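Local coordinates for protein nucleocapsid (Crimean-congo hemorrhagic fever virus, PDB 4AKL) that binds double- and single-stranded RNA, probably helps to package the viral genome, and cuts double-stranded DNA without sequence specificity, at residues L113-P118 with S367-R372; E361-D366 with A378-G383. All blocks are in the same frame, centred on the assembly; numbering follows the deposited sequence. Where two conformers were deposited one is given.

Interaction 1: residues L113-P118 with S367-R372; sequences LKVEVP and SFQQNR
A loop-to-loop contact joins Lys-114 to Val-117 with Ser-367 to Gln-370. It lies in the globular head, between the link from helix 110-113 to helix 120-136 and the long loop ahead of helix 385-392. Two carbonyls of the first loop hold the second. Ser-367 OG donates to Lys-114 O at 2.8 Å from above the carbonyl plane. The chi1 of 58° sets OG between the backbone N and carbonyl carbon of Ser-367 and turns it onto that oxygen. The next bond is nearly straight. Gln-369 N reaches Val-115 O at 3.1 Å, with 175° at the hydrogen, in the carbonyl plane and on a lone pair.

The ring of Phe-368 lies alongside the 113-118 backbone. Its edge meets carbonyl oxygens, with CE1 3.5 Å from Glu-116 O and CD1 3.7 Å from Leu-113 O. On the outer side, Val-115 CG1 lies 3.6 Å from Gln-369 CD, and the two side chains run the same way. Val-117 CG2 touches Gln-370 CG at 3.8 Å, and here the side chains cross at about a right angle. A triethylene glycol, probably from the crystallisation liquor, sits near the side chain of Val-117. The single main-chain bond makes no strand ladder. The pairing is that of two irregular connections bridged in the mostly helical head of a nairovirus nucleocapsid protein.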
loop_
_atom_site.group_PDB
_atom_site.type_symbol
_atom_site.label_atom_id
_atom_site.label_comp_id
_atom_site.label_asym_id
_atom_site.label_seq_id
_atom_site.Cartn_x
_atom_site.Cartn_y
_atom_site.Cartn_z
ATOM N N LEU A 113 14.774 8.887 -3.776
ATOM C CA LEU A 113 13.377 8.476 -3.984
ATOM C C LEU A 113 12.393 9.665 -3.933
ATOM O O LEU A 113 11.270 9.590 -4.421
ATOM C CB LEU A 113 12.986 7.321 -3.002
ATOM C CG LEU A 113 13.662 5.928 -3.173
ATOM C CD1 LEU A 113 13.190 4.946 -2.024
ATOM C CD2 LEU A 113 13.406 5.296 -4.539
ATOM N N LYS A 114 12.833 10.782 -3.370
ATOM C CA LYS A 114 12.100 12.033 -3.457
ATOM C C LYS A 114 12.107 12.541 -4.948
ATOM O O LYS A 114 11.291 13.374 -5.302
ATOM C CB LYS A 114 12.731 13.124 -2.542
ATOM C CG LYS A 114 12.435 13.049 -1.051
ATOM C CD LYS A 114 13.232 14.142 -0.238
ATOM C CE LYS A 114 13.003 15.589 -0.707
ATOM N NZ LYS A 114 13.338 16.598 0.357
ATOM N N VAL A 115 13.015 12.047 -5.760
ATOM C CA VAL A 115 13.229 12.523 -7.121
ATOM C C VAL A 115 12.877 11.474 -8.190
ATOM O O VAL A 115 12.230 11.804 -9.167
ATOM C CB VAL A 115 14.707 12.951 -7.300
ATOM C CG1 VAL A 115 14.997 13.369 -8.708
ATOM C CG2 VAL A 115 15.087 14.126 -6.282
ATOM N N GLU A 116 13.312 10.223 -7.976
ATOM C CA GLU A 116 13.243 9.174 -9.007
ATOM C C GLU A 116 12.330 8.020 -8.661
ATOM O O GLU A 116 12.052 7.703 -7.464
ATOM C CB GLU A 116 14.612 8.545 -9.269
ATOM C CG GLU A 116 15.841 9.468 -9.373
ATOM C CD GLU A 116 16.020 10.126 -10.751
ATOM O OE1 GLU A 116 15.084 10.004 -11.596
ATOM O OE2 GLU A 116 17.101 10.763 -10.969
ATOM N N VAL A 117 11.892 7.384 -9.727
ATOM C CA VAL A 117 11.185 6.145 -9.706
ATOM C C VAL A 117 12.028 5.117 -8.949
ATOM O O VAL A 117 13.249 5.064 -9.117
ATOM C CB VAL A 117 10.919 5.662 -11.157
ATOM C CG1 VAL A 117 10.385 4.212 -11.159
ATOM C CG2 VAL A 117 9.949 6.646 -11.881
ATOM N N PRO A 118 11.405 4.311 -8.110
ATOM C CA PRO A 118 12.183 3.299 -7.433
ATOM C C PRO A 118 12.549 2.114 -8.337
ATOM O O PRO A 118 11.862 1.828 -9.303
ATOM C CB PRO A 118 11.256 2.829 -6.330
ATOM C CG PRO A 118 9.930 3.102 -6.767
ATOM C CD PRO A 118 9.997 4.303 -7.665
ATOM N N SER A 367 9.957 17.990 -5.671
ATOM C CA SER A 367 11.219 17.376 -6.124
ATOM C C SER A 367 10.992 16.225 -7.148
ATOM O O SER A 367 11.813 16.027 -8.033
ATOM C CB SER A 367 11.983 16.892 -4.902
ATOM O OG SER A 367 11.153 15.960 -4.166
ATOM N N PHE A 368 9.875 15.505 -7.033
ATOM C CA PHE A 368 9.624 14.272 -7.823
ATOM C C PHE A 368 9.409 14.569 -9.311
ATOM O O PHE A 368 8.513 15.285 -9.668
ATOM C CB PHE A 368 8.433 13.438 -7.217
ATOM C CG PHE A 368 8.383 11.961 -7.710
ATOM C CD1 PHE A 368 9.228 11.022 -7.200
ATOM C CD2 PHE A 368 7.489 11.566 -8.710
ATOM C CE1 PHE A 368 9.190 9.714 -7.645
ATOM C CE2 PHE A 368 7.424 10.249 -9.163
ATOM C CZ PHE A 368 8.262 9.319 -8.653
ATOM N N GLN A 369 10.253 13.989 -10.151
ATOM C CA GLN A 369 10.349 14.363 -11.526
ATOM C C GLN A 369 9.434 13.563 -12.514
ATOM O O GLN A 369 9.440 13.857 -13.703
ATOM C CB GLN A 369 11.818 14.269 -11.950
ATOM C CG GLN A 369 12.695 15.274 -11.228
ATOM C CD GLN A 369 14.151 15.266 -11.667
ATOM O OE1 GLN A 369 14.618 14.341 -12.348
ATOM N NE2 GLN A 369 14.896 16.318 -11.259
ATOM N N GLN A 370 8.680 12.589 -12.031
ATOM C CA GLN A 370 7.867 11.721 -12.896
ATOM C C GLN A 370 6.399 11.703 -12.453
ATOM O O GLN A 370 6.013 12.378 -11.496
ATOM C CB GLN A 370 8.454 10.290 -12.864
ATOM C CG GLN A 370 9.957 10.180 -13.271
ATOM C CD GLN A 370 10.177 10.499 -14.699
ATOM O OE1 GLN A 370 9.304 10.228 -15.552
ATOM N NE2 GLN A 370 11.354 11.090 -15.008
ATOM N N ASN A 371 5.581 10.915 -13.156
ATOM C CA ASN A 371 4.193 10.705 -12.744
ATOM C C ASN A 371 4.180 10.127 -11.325
ATOM O O ASN A 371 4.846 9.155 -11.053
ATOM C CB ASN A 371 3.481 9.774 -13.703
ATOM C CG ASN A 371 1.990 9.728 -13.471
ATOM O OD1 ASN A 371 1.528 9.552 -12.357
ATOM N ND2 ASN A 371 1.238 9.878 -14.525
ATOM N N ARG A 372 3.404 10.757 -10.447
ATOM C CA ARG A 372 3.313 10.381 -9.055
ATOM C C ARG A 372 2.877 9.003 -8.775
ATOM O O ARG A 372 3.158 8.488 -7.720
ATOM C CB ARG A 372 2.333 11.312 -8.315
ATOM C CG ARG A 372 2.964 12.459 -7.608
ATOM C CD ARG A 372 3.983 13.139 -8.415
ATOM N NE ARG A 372 4.378 14.511 -8.031
ATOM C CZ ARG A 372 4.075 15.230 -6.920
ATOM N NH1 ARG A 372 3.306 14.811 -5.899
ATOM N NH2 ARG A 372 4.581 16.459 -6.846
#

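Interaction 2: residues E361-D366 with A378-G383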
loop_
_atom_site.group_PDB
_atom_site.type_symbol
_atom_site.label_atom_id
_atom_site.label_comp_id
_atom_site.label_asym_id
_atom_site.label_seq_id
_atom_site.Cartn_x
_atom_site.Cartn_y
_atom_site.Cartn_z
ATOM N N GLU A 361 11.053 18.035 5.536
ATOM C CA GLU A 361 12.123 17.694 4.592
ATOM C C GLU A 361 11.892 16.367 3.866
ATOM O O GLU A 361 12.499 16.130 2.818
ATOM C CB GLU A 361 13.462 17.700 5.266
ATOM C CG GLU A 361 14.688 17.540 4.334
ATOM C CD GLU A 361 14.909 18.695 3.278
ATOM O OE1 GLU A 361 13.987 19.506 2.965
ATOM O OE2 GLU A 361 16.026 18.761 2.762
ATOM N N LEU A 362 11.010 15.546 4.401
ATOM C CA LEU A 362 10.589 14.312 3.721
ATOM C C LEU A 362 9.664 14.539 2.476
ATOM O O LEU A 362 9.616 13.701 1.563
ATOM C CB LEU A 362 9.936 13.362 4.714
ATOM C CG LEU A 362 10.744 13.036 5.964
ATOM C CD1 LEU A 362 9.933 12.075 6.859
ATOM C CD2 LEU A 362 12.140 12.477 5.634
ATOM N N PHE A 363 8.952 15.663 2.433
ATOM C CA PHE A 363 8.038 15.934 1.323
ATOM C C PHE A 363 8.681 15.854 -0.034
ATOM O O PHE A 363 9.734 16.443 -0.260
ATOM C CB PHE A 363 7.382 17.317 1.440
ATOM C CG PHE A 363 6.351 17.441 2.533
ATOM C CD1 PHE A 363 5.530 16.441 2.862
ATOM C CD2 PHE A 363 6.194 18.662 3.210
ATOM C CE1 PHE A 363 4.550 16.577 3.878
ATOM C CE2 PHE A 363 5.254 18.800 4.210
ATOM C CZ PHE A 363 4.412 17.735 4.534
ATOM N N ALA A 364 8.039 15.156 -0.953
ATOM C CA ALA A 364 8.559 15.090 -2.331
ATOM C C ALA A 364 7.755 15.910 -3.357
ATOM O O ALA A 364 7.980 15.810 -4.582
ATOM C CB ALA A 364 8.645 13.609 -2.786
ATOM N N ASP A 365 6.818 16.703 -2.880
ATOM C CA ASP A 365 5.878 17.408 -3.776
ATOM C C ASP A 365 6.544 18.172 -4.914
ATOM O O ASP A 365 6.074 18.135 -6.024
ATOM C CB ASP A 365 4.989 18.398 -2.998
ATOM C CG ASP A 365 4.201 17.694 -1.860
ATOM O OD1 ASP A 365 4.809 17.245 -0.898
ATOM O OD2 ASP A 365 2.981 17.565 -1.976
ATOM N N ASP A 366 7.628 18.848 -4.621
ATOM C CA ASP A 366 8.283 19.727 -5.579
ATOM C C ASP A 366 9.522 19.147 -6.180
ATOM O O ASP A 366 10.087 19.747 -7.109
ATOM C CB ASP A 366 8.637 21.053 -4.880
ATOM C CG ASP A 366 7.405 21.918 -4.610
ATOM O OD1 ASP A 366 6.428 21.879 -5.411
ATOM O OD2 ASP A 366 7.416 22.645 -3.612
ATOM N N ALA A 378 7.078 4.677 0.477
ATOM C CA ALA A 378 7.667 5.176 1.722
ATOM C C ALA A 378 8.000 6.657 1.608
ATOM O O ALA A 378 8.574 7.195 2.543
ATOM C CB ALA A 378 8.906 4.410 2.058
ATOM N N VAL A 379 7.649 7.295 0.482
ATOM C CA VAL A 379 7.947 8.704 0.265
ATOM C C VAL A 379 6.736 9.582 0.645
ATOM O O VAL A 379 5.618 9.391 0.127
ATOM C CB VAL A 379 8.389 8.977 -1.178
ATOM C CG1 VAL A 379 8.705 10.513 -1.418
ATOM C CG2 VAL A 379 9.597 8.097 -1.527
ATOM N N LEU A 380 6.963 10.507 1.576
ATOM C CA LEU A 380 5.954 11.462 2.011
ATOM C C LEU A 380 5.658 12.542 0.978
ATOM O O LEU A 380 6.512 12.915 0.201
ATOM C CB LEU A 380 6.358 12.110 3.327
ATOM C CG LEU A 380 5.277 12.932 4.069
ATOM C CD1 LEU A 380 4.013 12.083 4.393
ATOM C CD2 LEU A 380 5.847 13.499 5.348
ATOM N N THR A 381 4.418 12.999 0.984
ATOM C CA THR A 381 3.930 14.144 0.206
ATOM C C THR A 381 2.869 14.835 1.066
ATOM O O THR A 381 2.380 14.250 2.065
ATOM C CB THR A 381 3.214 13.781 -1.149
ATOM O OG1 THR A 381 2.084 12.964 -0.871
ATOM C CG2 THR A 381 4.129 13.064 -2.116
ATOM N N ALA A 382 2.510 16.073 0.680
ATOM C CA ALA A 382 1.456 16.817 1.369
ATOM C C ALA A 382 0.177 15.965 1.381
ATOM O O ALA A 382 -0.440 15.834 2.406
ATOM C CB ALA A 382 1.208 18.247 0.705
ATOM N N GLY A 383 -0.181 15.349 0.249
ATOM C CA GLY A 383 -1.353 14.521 0.185
ATOM C C GLY A 383 -1.245 13.248 1.036
ATOM O O GLY A 383 -2.260 12.750 1.489
HETATM O O HOH W 1 0.870 16.162 -2.441
#
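Asp-365 OD2 takes two bonds, one from Ala-382 N at 3.1 Å and one from a water at 2.6 Å. The water also accepts from Gly-383 N, and this extends the grip of the carboxylate by one residue. The site is the neck of a long irregular loop that doubles back on itself between helices 355-360 and 385-392. Asp-365 OD1 shares the Ala-382 N-H at 3.0 Å. Both oxygens use their syn lone pairs, so the amide sits in the fork of the carboxylate and helps fix its rotation. With chi1 at -57°, CG stands beside the backbone N of Asp-365 and is directed toward 378-383. The negative charge thus lies close to backbone N-H groups just ahead of helix 385-392, which would probably favour it.

Deeper in, Ala-364 N donates to Leu-380 O at 2.9 Å, bent to 142° at the hydrogen. The CA-H of Phe-363 points to the same oxygen. Tyr-110 OH bonds to both Leu-362 O and Leu-380 N and ties the two sides of the neck to helix 110-113. The ring of Phe-363 runs alongside Leu-380, with CE1 3.6 Å from CD2. It also rests on helix 341-350 and meets Tyr-360 edge-to-face. Leu-362 and Leu-380 touch through their CB atoms, and both reach Trp-313 of helix 306-316. On the Val-379 side the fit is tight, with Ala-364 CB 3.4 Å from Val-379 CG1.

From the N terminus the chain first passes 113-118, between helices 110-113 and 120-136. It then runs through a largely helical stretch that includes the DEVD motif before it reaches 361-366. Interaction 1 closes that long excursion when 367-372 returns to 113-118. Interaction 2 closes a short loop, as 378-383 comes back to 361-366. The segments alternate, so the two closures cross rather than nest. Their centres are about 10 Å apart. Lys-114 joins them, since its NZ probably bonds to Glu-361 O at 2.6 Å. Together they tie the connection between helices 110-113 and 120-136 to the one between helices 355-360 and 385-392.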